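Local coordinates for protein succinate--CoA ligase subunit alpha (Campylobacter jejuni, PDB 6MEL) that belongs to the succinate--CoA ligase family and joins a Rossmann-like CoA-binding domain to a second alpha/beta domain with a mixed sheet, at residues Glu20-Ala25 against Gln46-Lys51; Gln27-Ala30 against Asn34-Gly37; Asp55-Ala60 against Val82-Asp87; Pro125-Ile128 against Lys134-Ile137. One frame throughout, in Å; residues are numbered along the deposited sequence.

Interaction 1: residues Glu20-Ala25 against Gln46-Lys51; sequences EATFHA and QTHLGK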
loop_
_atom_site.group_PDB
_atom_site.type_symbol
_atom_site.label_atom_id
_atom_site.label_comp_id
_atom_site.label_asym_id
_atom_site.label_seq_id
_atom_site.Cartn_x
_atom_site.Cartn_y
_atom_site.Cartn_z
ATOM N N GLU A 20 -4.275 -10.320 -20.726
ATOM C CA GLU A 20 -2.982 -10.240 -20.029
ATOM C C GLU A 20 -2.516 -11.635 -19.620
ATOM O O GLU A 20 -1.390 -11.994 -19.801
ATOM C CB GLU A 20 -3.111 -9.425 -18.742
ATOM C CG GLU A 20 -2.643 -7.993 -18.815
ATOM C CD GLU A 20 -2.191 -7.502 -17.440
ATOM O OE1 GLU A 20 -1.084 -6.945 -17.342
ATOM O OE2 GLU A 20 -2.915 -7.737 -16.451
ATOM N N ALA A 21 -3.418 -12.384 -18.994
ATOM C CA ALA A 21 -3.166 -13.736 -18.559
ATOM C C ALA A 21 -2.699 -14.594 -19.738
ATOM O O ALA A 21 -1.777 -15.410 -19.583
ATOM C CB ALA A 21 -4.409 -14.335 -17.960
ATOM N N THR A 22 -3.346 -14.406 -20.899
ATOM C CA THR A 22 -3.015 -15.191 -22.113
ATOM C C THR A 22 -1.562 -14.881 -22.543
ATOM O O THR A 22 -0.773 -15.772 -22.772
ATOM C CB THR A 22 -4.023 -14.923 -23.248
ATOM O OG1 THR A 22 -5.316 -15.365 -22.819
ATOM C CG2 THR A 22 -3.629 -15.614 -24.550
ATOM N N PHE A 23 -1.240 -13.591 -22.637
ATOM C CA PHE A 23 0.078 -13.128 -22.977
ATOM C C PHE A 23 1.117 -13.772 -22.040
ATOM O O PHE A 23 2.074 -14.375 -22.513
ATOM C CB PHE A 23 0.133 -11.598 -22.889
ATOM C CG PHE A 23 1.500 -11.040 -23.171
ATOM C CD1 PHE A 23 1.881 -10.708 -24.472
ATOM C CD2 PHE A 23 2.428 -10.907 -22.147
ATOM C CE1 PHE A 23 3.164 -10.225 -24.731
ATOM C CE2 PHE A 23 3.716 -10.448 -22.402
ATOM C CZ PHE A 23 4.075 -10.082 -23.695
ATOM N N HIS A 24 0.917 -13.670 -20.707
ATOM C CA HIS A 24 1.904 -14.146 -19.780
ATOM C C HIS A 24 1.948 -15.676 -19.764
ATOM O O HIS A 24 3.033 -16.237 -19.697
ATOM C CB HIS A 24 1.711 -13.539 -18.386
ATOM C CG HIS A 24 2.025 -12.084 -18.383
ATOM N ND1 HIS A 24 3.316 -11.617 -18.519
ATOM C CD2 HIS A 24 1.223 -10.997 -18.317
ATOM C CE1 HIS A 24 3.294 -10.294 -18.475
ATOM N NE2 HIS A 24 2.017 -9.889 -18.387
ATOM N N ALA A 25 0.790 -16.336 -19.773
ATOM C CA ALA A 25 0.715 -17.833 -19.782
ATOM C C ALA A 25 1.539 -18.403 -20.946
ATOM O O ALA A 25 2.280 -19.393 -20.770
ATOM C CB ALA A 25 -0.709 -18.340 -19.858
ATOM N N GLN A 46 -13.631 -25.724 -23.463
ATOM C CA GLN A 46 -12.864 -25.133 -24.540
ATOM C C GLN A 46 -11.387 -25.534 -24.410
ATOM O O GLN A 46 -10.975 -26.247 -23.462
ATOM C CB GLN A 46 -13.052 -23.628 -24.592
ATOM C CG GLN A 46 -14.492 -23.227 -24.838
ATOM C CD GLN A 46 -14.607 -21.730 -24.936
ATOM O OE1 GLN A 46 -13.630 -21.044 -25.151
ATOM N NE2 GLN A 46 -15.804 -21.209 -24.761
ATOM N N THR A 47 -10.621 -25.112 -25.420
ATOM C CA THR A 47 -9.191 -25.240 -25.493
ATOM C C THR A 47 -8.599 -23.824 -25.605
ATOM O O THR A 47 -9.178 -22.961 -26.281
ATOM C CB THR A 47 -8.808 -26.150 -26.669
ATOM O OG1 THR A 47 -9.144 -27.488 -26.294
ATOM C CG2 THR A 47 -7.337 -26.141 -26.970
ATOM N N HIS A 48 -7.454 -23.593 -24.939
ATOM C CA HIS A 48 -6.775 -22.258 -24.922
ATOM C C HIS A 48 -5.274 -22.495 -24.727
ATOM O O HIS A 48 -4.848 -23.281 -23.842
ATOM C CB HIS A 48 -7.449 -21.313 -23.896
ATOM C CG HIS A 48 -6.867 -19.936 -23.826
ATOM N ND1 HIS A 48 -6.991 -19.019 -24.839
ATOM C CD2 HIS A 48 -6.126 -19.326 -22.865
ATOM C CE1 HIS A 48 -6.409 -17.873 -24.495
ATOM N NE2 HIS A 48 -5.880 -18.032 -23.275
ATOM N N LEU A 49 -4.488 -21.952 -25.664
ATOM C CA LEU A 49 -3.049 -22.179 -25.735
ATOM C C LEU A 49 -2.737 -23.671 -25.684
ATOM O O LEU A 49 -1.769 -24.083 -25.044
ATOM C CB LEU A 49 -2.377 -21.453 -24.563
ATOM C CG LEU A 49 -2.544 -19.939 -24.567
ATOM C CD1 LEU A 49 -1.901 -19.335 -23.318
ATOM C CD2 LEU A 49 -1.919 -19.345 -25.838
ATOM N N GLY A 50 -3.555 -24.457 -26.378
ATOM C CA GLY A 50 -3.419 -25.912 -26.502
ATOM C C GLY A 50 -3.737 -26.697 -25.236
ATOM O O GLY A 50 -3.393 -27.876 -25.145
ATOM N N LYS A 51 -4.416 -26.089 -24.257
ATOM C CA LYS A 51 -4.695 -26.771 -23.002
ATOM C C LYS A 51 -6.170 -26.656 -22.673
ATOM O O LYS A 51 -6.837 -25.744 -23.135
ATOM C CB LYS A 51 -3.875 -26.122 -21.876
ATOM C CG LYS A 51 -2.382 -26.153 -22.116
ATOM C CD LYS A 51 -1.843 -27.556 -22.079
ATOM C CE LYS A 51 -0.410 -27.612 -22.566
ATOM N NZ LYS A 51 0.066 -29.008 -22.447
#
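The imidazole of H48 meets T22 with its edge: NE2 donates to T22 OG1 over 2.8 Å, and the hydroxyl oxygen lies close to the ring plane, 12° out of it. One face of the same ring is covered from within its own segment by L49 CG, 4.0 Å above the plane and displaced toward the rim, while F16 meets the imidazole in an edge-to-face ring contact. This contact belongs to the Rossmann-like CoA-binding domain, where helix 19-31 faces the type I' turn H48-K51 linking the short strand 47-48 to strand 51-54. The turn is closed by backbone bonds in both directions between H48 and K51; from it the ring extends to the helix with CG anti to the backbone N (chi1 -178°). T22 OG1 also hydrogen-bonds to the carbonyl of G18, four residues back, and weakly to F16 O. The methyl of T22 meets the NE2-CE1 edge as well, somewhat out of the ring plane, with CG2 3.5 Å from H48 NE2, so polar and apolar branches of one residue both touch the ring. Further along the helix, L49 presents CD1 alone, 3.8 Å from A25 CB and equally close to the carbonyl oxygen of T22.

Interaction 2: residues Gln27-Ala30 against Asn34-Gly37; sequences QCMA and NIVG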
loop_
_atom_site.group_PDB
_atom_site.type_symbol
_atom_site.label_atom_id
_atom_site.label_comp_id
_atom_site.label_asym_id
_atom_site.label_seq_id
_atom_site.Cartn_x
_atom_site.Cartn_y
_atom_site.Cartn_z
ATOM N N GLN A 27 4.130 -16.865 -22.550
ATOM C CA GLN A 27 5.552 -16.673 -22.198
ATOM C C GLN A 27 5.992 -17.686 -21.125
ATOM O O GLN A 27 7.075 -18.226 -21.227
ATOM C CB GLN A 27 5.835 -15.247 -21.754
ATOM C CG GLN A 27 5.621 -14.236 -22.872
ATOM C CD GLN A 27 6.426 -12.987 -22.625
ATOM O OE1 GLN A 27 6.867 -12.699 -21.510
ATOM N NE2 GLN A 27 6.693 -12.279 -23.703
ATOM N N CYS A 28 5.148 -17.987 -20.130
ATOM C CA CYS A 28 5.519 -18.973 -19.077
ATOM C C CYS A 28 5.726 -20.369 -19.705
ATOM O O CYS A 28 6.700 -21.073 -19.412
ATOM C CB CYS A 28 4.486 -19.022 -17.954
ATOM S SG CYS A 28 4.418 -17.490 -16.962
ATOM N N MET A 29 4.815 -20.756 -20.592
ATOM C CA MET A 29 4.930 -22.035 -21.289
ATOM C C MET A 29 6.210 -22.095 -22.136
ATOM O O MET A 29 6.950 -23.075 -22.047
ATOM C CB MET A 29 3.706 -22.290 -22.164
ATOM C CG MET A 29 2.487 -22.679 -21.338
ATOM S SD MET A 29 0.910 -22.562 -22.285
ATOM C CE MET A 29 0.398 -24.262 -22.154
ATOM N N ALA A 30 6.516 -21.023 -22.866
ATOM C CA ALA A 30 7.724 -20.981 -23.715
ATOM C C ALA A 30 8.966 -21.082 -22.838
ATOM O O ALA A 30 9.958 -21.636 -23.271
ATOM C CB ALA A 30 7.781 -19.728 -24.571
ATOM N N ASN A 34 5.190 -26.069 -16.925
ATOM C CA ASN A 34 4.199 -27.113 -17.231
ATOM C C ASN A 34 2.774 -26.619 -16.917
ATOM O O ASN A 34 2.136 -27.081 -15.977
ATOM C CB ASN A 34 4.502 -28.393 -16.435
ATOM C CG ASN A 34 3.690 -29.596 -16.902
ATOM O OD1 ASN A 34 3.110 -29.552 -17.969
ATOM N ND2 ASN A 34 3.582 -30.646 -16.094
ATOM N N ILE A 35 2.249 -25.698 -17.718
ATOM C CA ILE A 35 0.889 -25.309 -17.558
ATOM C C ILE A 35 -0.009 -26.390 -18.155
ATOM O O ILE A 35 0.064 -26.642 -19.357
ATOM C CB ILE A 35 0.653 -23.921 -18.167
ATOM C CG1 ILE A 35 1.397 -22.851 -17.345
ATOM C CG2 ILE A 35 -0.833 -23.636 -18.251
ATOM C CD1 ILE A 35 1.265 -21.442 -17.836
ATOM N N VAL A 36 -0.930 -26.942 -17.349
ATOM C CA VAL A 36 -1.710 -28.087 -17.806
ATOM C C VAL A 36 -3.142 -27.677 -18.107
ATOM O O VAL A 36 -3.902 -28.512 -18.531
ATOM C CB VAL A 36 -1.703 -29.250 -16.797
ATOM C CG1 VAL A 36 -0.336 -29.882 -16.697
ATOM C CG2 VAL A 36 -2.194 -28.794 -15.432
ATOM N N GLY A 37 -3.507 -26.417 -17.873
ATOM C CA GLY A 37 -4.923 -26.034 -17.972
ATOM C C GLY A 37 -5.222 -24.710 -17.302
ATOM O O GLY A 37 -4.366 -24.056 -16.680
#
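M29 on the helix and I35 on the strand stand with their CA atoms 6.4 Å apart, the closest CA pair between residues 27-30 and 34-37. Only three residues separate the segments, so the chain leaves helix 19-31 and almost at once enters strand 34-39, completing the beta-alpha-beta unit begun by strand 10-14. Backbone bonds of N34 and V36 to V11 and of G37 to V13 hold the strand on strand 10-14. Its I35 side chain starts toward the helix and is gripped at several points. M29 crosses it at about a right angle: CG of the methionine lies 3.9 Å from I35 CB, and the chain bends at chi3 (120°), which carries the terminal methyl on to the root of the isoleucine. M29 CE thereby sits 4.0 Å from I35 CB and 3.7 Å from I35 O. The far end of the isoleucine is met separately, with I35 CD1 at 3.9 Å from M29 CG and 4.0 Å from C28 CB, so that the delta methyl is touched by two consecutive helical residues. I35 also packs on V13 of the neighbouring strand. No hydrogen bond joins the two segments; near them, the carbonyl of C28 bonds to the hydroxyl of T33 in the connecting turn. Between these segments cohesion therefore rests on van der Waals contact of carbon atoms, the methionine methyl also lying against a carbonyl oxygen.

Interaction 3: residues Asp55-Ala60 against Val82-Asp87; sequences DTVADA and VIEAAD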
loop_
_atom_site.group_PDB
_atom_site.type_symbol
_atom_site.label_atom_id
_atom_site.label_comp_id
_atom_site.label_asym_id
_atom_site.label_seq_id
_atom_site.Cartn_x
_atom_site.Cartn_y
_atom_site.Cartn_z
ATOM N N ASP A 55 -14.506 -24.610 -15.950
ATOM C CA ASP A 55 -15.335 -23.592 -15.313
ATOM C C ASP A 55 -14.863 -23.292 -13.887
ATOM O O ASP A 55 -15.144 -22.220 -13.404
ATOM C CB ASP A 55 -16.804 -24.000 -15.272
ATOM C CG ASP A 55 -17.443 -24.034 -16.654
ATOM O OD1 ASP A 55 -17.238 -23.091 -17.447
ATOM O OD2 ASP A 55 -18.083 -25.010 -16.929
ATOM N N THR A 56 -14.285 -24.299 -13.213
ATOM C CA THR A 56 -14.022 -24.287 -11.793
ATOM C C THR A 56 -12.641 -24.893 -11.544
ATOM O O THR A 56 -12.166 -25.788 -12.301
ATOM C CB THR A 56 -15.078 -25.070 -10.997
ATOM O OG1 THR A 56 -14.935 -26.453 -11.299
ATOM C CG2 THR A 56 -16.493 -24.649 -11.323
ATOM N N VAL A 57 -11.992 -24.431 -10.472
ATOM C CA VAL A 57 -10.726 -25.027 -10.082
ATOM C C VAL A 57 -10.944 -26.509 -9.745
ATOM O O VAL A 57 -10.072 -27.334 -9.995
ATOM C CB VAL A 57 -10.070 -24.286 -8.895
ATOM C CG1 VAL A 57 -8.775 -24.939 -8.476
ATOM C CG2 VAL A 57 -9.830 -22.811 -9.227
ATOM N N ALA A 58 -12.074 -26.839 -9.107
ATOM C CA ALA A 58 -12.321 -28.226 -8.674
ATOM C C ALA A 58 -12.303 -29.177 -9.882
ATOM O O ALA A 58 -11.689 -30.226 -9.798
ATOM C CB ALA A 58 -13.629 -28.338 -7.928
ATOM N N ASP A 59 -12.940 -28.780 -10.989
ATOM C CA ASP A 59 -12.938 -29.577 -12.263
ATOM C C ASP A 59 -11.519 -29.710 -12.818
ATOM O O ASP A 59 -11.107 -30.789 -13.229
ATOM C CB ASP A 59 -13.820 -28.940 -13.338
ATOM C CG ASP A 59 -15.322 -29.065 -13.096
ATOM O OD1 ASP A 59 -15.701 -29.860 -12.249
ATOM O OD2 ASP A 59 -16.101 -28.355 -13.769
ATOM N N ALA A 60 -10.748 -28.616 -12.776
ATOM C CA ALA A 60 -9.396 -28.618 -13.289
ATOM C C ALA A 60 -8.510 -29.560 -12.470
ATOM O O ALA A 60 -7.686 -30.299 -13.027
ATOM C CB ALA A 60 -8.825 -27.221 -13.278
ATOM N N VAL A 82 -8.824 -17.119 -4.469
ATOM C CA VAL A 82 -7.913 -17.742 -3.524
ATOM C C VAL A 82 -8.677 -18.794 -2.692
ATOM O O VAL A 82 -8.200 -19.928 -2.507
ATOM C CB VAL A 82 -7.223 -16.695 -2.629
ATOM C CG1 VAL A 82 -6.488 -17.361 -1.463
ATOM C CG2 VAL A 82 -6.290 -15.834 -3.451
ATOM N N ILE A 83 -9.874 -18.431 -2.224
ATOM C CA ILE A 83 -10.731 -19.335 -1.464
ATOM C C ILE A 83 -11.080 -20.566 -2.320
ATOM O O ILE A 83 -11.026 -21.649 -1.827
ATOM C CB ILE A 83 -11.980 -18.593 -0.950
ATOM C CG1 ILE A 83 -11.585 -17.630 0.177
ATOM C CG2 ILE A 83 -13.060 -19.566 -0.489
ATOM C CD1 ILE A 83 -12.703 -16.697 0.594
ATOM N N GLU A 84 -11.449 -20.366 -3.586
ATOM C CA GLU A 84 -11.763 -21.458 -4.493
ATOM C C GLU A 84 -10.582 -22.445 -4.630
ATOM O O GLU A 84 -10.731 -23.659 -4.550
ATOM C CB GLU A 84 -12.109 -20.882 -5.865
ATOM C CG GLU A 84 -12.540 -21.950 -6.862
ATOM C CD GLU A 84 -12.989 -21.444 -8.214
ATOM O OE1 GLU A 84 -12.891 -20.176 -8.490
ATOM O OE2 GLU A 84 -13.385 -22.311 -9.024
ATOM N N ALA A 85 -9.386 -21.908 -4.821
ATOM C CA ALA A 85 -8.179 -22.702 -4.925
ATOM C C ALA A 85 -7.963 -23.527 -3.657
ATOM O O ALA A 85 -7.679 -24.725 -3.745
ATOM C CB ALA A 85 -6.988 -21.817 -5.209
ATOM N N ALA A 86 -8.113 -22.887 -2.495
ATOM C CA ALA A 86 -7.910 -23.560 -1.243
ATOM C C ALA A 86 -8.966 -24.652 -1.055
ATOM O O ALA A 86 -8.635 -25.759 -0.587
ATOM C CB ALA A 86 -7.928 -22.584 -0.099
ATOM N N ASP A 87 -10.205 -24.342 -1.408
ATOM C CA ASP A 87 -11.294 -25.317 -1.301
ATOM C C ASP A 87 -11.029 -26.558 -2.168
ATOM O O ASP A 87 -11.360 -27.649 -1.791
ATOM C CB ASP A 87 -12.657 -24.727 -1.658
ATOM C CG ASP A 87 -13.793 -25.530 -1.043
ATOM O OD1 ASP A 87 -13.918 -25.471 0.212
ATOM O OD2 ASP A 87 -14.548 -26.196 -1.824
HETATM O O HOH W 1 -14.531 -20.684 -11.131
HETATM O O HOH W 2 -13.999 -24.834 -7.761
#
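E84 OE2 takes the backbone N-H of V57 in a nearly straight bond, 2.9 Å from N to OE2 with 171° at the hydrogen, and the donor approaches from well above the carboxylate plane. The same oxygen is gripped by two waters. One water donates to E84 OE2 and to D55 O, 2.8 Å from the latter; the other donates to E84 OE2 while accepting from A58 N at 3.1 Å. OE2 is thus tied directly to the first N-H of helix 57-64 and through water to the second. The partial positive charge of that helix start would be expected to complement the carboxylate. Beside the polar bond, V57 lays a methyl against the acid: its CG2 is 3.6 Å from E84 CD and 3.7 Å from E84 CG. The glutamate reaches this far because CG stands anti to its backbone N (chi1 -176°) and the chain beyond it is extended. The other methyl of V57, CG1, approaches the backbone of the second helix, 4.2 Å from A85 CA. Further out, T56 sets the start of the helix as its N-cap, with OG1 accepting D59 N at 3.1 Å and 161°. D55 is anchored in turn, its OD1 binding the backbone N of H42 and G44. V57 rests on I12 and Q14 of strand 10-14, and A85 also touches Q14. The glutamate bond is local to this pair; helices side by side over the parallel strands of a mixed sheet are in keeping with the Rossmann-like CoA-binding domain.

Interaction 4: residues Pro125-Ile128 against Lys134-Ile137; sequences PGII and KLGI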
loop_
_atom_site.group_PDB
_atom_site.type_symbol
_atom_site.label_atom_id
_atom_site.label_comp_id
_atom_site.label_asym_id
_atom_site.label_seq_id
_atom_site.Cartn_x
_atom_site.Cartn_y
_atom_site.Cartn_z
ATOM N N PRO A 125 5.033 -10.128 -8.787
ATOM C CA PRO A 125 5.308 -10.619 -10.138
ATOM C C PRO A 125 5.369 -12.147 -10.236
ATOM O O PRO A 125 5.447 -12.650 -11.352
ATOM C CB PRO A 125 6.657 -9.960 -10.438
ATOM C CG PRO A 125 7.328 -9.971 -9.075
ATOM C CD PRO A 125 6.222 -9.568 -8.133
ATOM N N GLY A 126 5.309 -12.851 -9.097
ATOM C CA GLY A 126 5.290 -14.302 -9.078
ATOM C C GLY A 126 6.601 -14.941 -8.676
ATOM O O GLY A 126 7.356 -14.399 -7.880
ATOM N N ILE A 127 6.846 -16.140 -9.198
ATOM C CA ILE A 127 8.010 -16.931 -8.789
ATOM C C ILE A 127 8.685 -17.466 -10.050
ATOM O O ILE A 127 8.012 -17.771 -11.034
ATOM C CB ILE A 127 7.634 -18.053 -7.797
ATOM C CG1 ILE A 127 8.835 -18.909 -7.388
ATOM C CG2 ILE A 127 6.525 -18.932 -8.345
ATOM C CD1 ILE A 127 8.540 -19.843 -6.222
ATOM N N ILE A 128 10.022 -17.539 -10.026
ATOM C CA ILE A 128 10.757 -18.046 -11.171
ATOM C C ILE A 128 11.898 -18.903 -10.659
ATOM O O ILE A 128 12.637 -18.487 -9.757
ATOM C CB ILE A 128 11.256 -16.923 -12.119
ATOM C CG1 ILE A 128 12.055 -17.503 -13.291
ATOM C CG2 ILE A 128 12.088 -15.862 -11.395
ATOM C CD1 ILE A 128 12.195 -16.596 -14.472
ATOM N N LYS A 134 8.618 -20.390 -14.901
ATOM C CA LYS A 134 8.224 -19.116 -14.334
ATOM C C LYS A 134 6.696 -19.056 -14.232
ATOM O O LYS A 134 5.972 -19.528 -15.118
ATOM C CB LYS A 134 8.864 -17.978 -15.135
ATOM C CG LYS A 134 8.048 -17.410 -16.280
ATOM C CD LYS A 134 8.760 -16.301 -16.985
ATOM C CE LYS A 134 7.970 -15.621 -18.092
ATOM N NZ LYS A 134 7.036 -14.613 -17.528
ATOM N N LEU A 135 6.220 -18.533 -13.102
ATOM C CA LEU A 135 4.772 -18.399 -12.836
ATOM C C LEU A 135 4.527 -16.938 -12.493
ATOM O O LEU A 135 4.766 -16.508 -11.347
ATOM C CB LEU A 135 4.353 -19.279 -11.664
ATOM C CG LEU A 135 4.278 -20.795 -11.863
ATOM C CD1 LEU A 135 5.664 -21.411 -11.939
ATOM C CD2 LEU A 135 3.544 -21.414 -10.701
ATOM N N GLY A 136 4.138 -16.167 -13.506
ATOM C CA GLY A 136 3.993 -14.747 -13.328
ATOM C C GLY A 136 4.491 -13.974 -14.526
ATOM O O GLY A 136 4.446 -14.486 -15.658
ATOM N N ILE A 137 4.898 -12.737 -14.252
ATOM C CA ILE A 137 5.051 -11.696 -15.252
ATOM C C ILE A 137 6.520 -11.257 -15.346
ATOM O O ILE A 137 6.842 -10.238 -15.977
ATOM C CB ILE A 137 4.149 -10.490 -14.934
ATOM C CG1 ILE A 137 4.568 -9.808 -13.629
ATOM C CG2 ILE A 137 2.668 -10.876 -14.948
ATOM C CD1 ILE A 137 3.838 -8.475 -13.360
#
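Strands 126-128 and 134-136 pair antiparallel, at 166° between their N-to-C directions, with P125 and I137 just beyond their ends. I127 and L135 form the hydrogen-bonded pair: L135 N donates to I127 O at 2.8 Å, almost straight at 175°, and I127 N returns a bond to L135 O at 3.0 Å. Beyond the strand end, I137 N adds a third bond, to P125 O at 3.0 Å and in the carbonyl plane. Between these bonds G126 and G136 face each other, and the absence of side chains lets their alpha carbons come close to opposing carbonyls, with CA-H...O contacts of 3.2 Å from G136 CA to P125 O and 3.2 Å from G126 CA to L135 O. On one face I127 and L135 lie side by side, CG2 of the isoleucine 4.0 Å from L135 CB. The other face carries I128 and K134, which cross at a slant and touch through I128 CD1 and K134 CB, 3.7 Å apart. The lysine continues past this apolar contact and turns at its end, so that NZ bonds M138 O and, weakly, G136 O. At the glycine end, I137 holds CG1 between its backbone N and carbonyl carbon (chi1 65°), against the proline, where CG1 meets P125 CB at 3.8 Å. I128 and K134 both pack on Y31 of helix 19-31, while G126 and I128 bond through their backbones to strand 172-177. The unit is a beta hairpin forming, within this chain, one edge of the second domain's mixed sheet, beside a helix of the CoA-binding domain.

How the interactions relate
Helix 19-31 ties three of the contacts together. Interactions 1 and 2 share it and meet where M29 CE lies 3.4 Å from K51 CG; its other side faces interaction 4, with C28 SG 3.2 Å from K134 O and H24 CE1 3.6 Å from I137 CG2. Interactions 2 and 4 are buried; the first is held by apolar packing without a hydrogen bond, the second chiefly by backbone pairing. Interactions 1 and 3 are partly buried and each relies on a polar side chain, an imidazole donor in one and a water-assisted carboxylate acceptor in the other. Interaction 3 stands apart, centred about 18 Å from the centres of interactions 1 and 2, although all three belong to the CoA-binding domain.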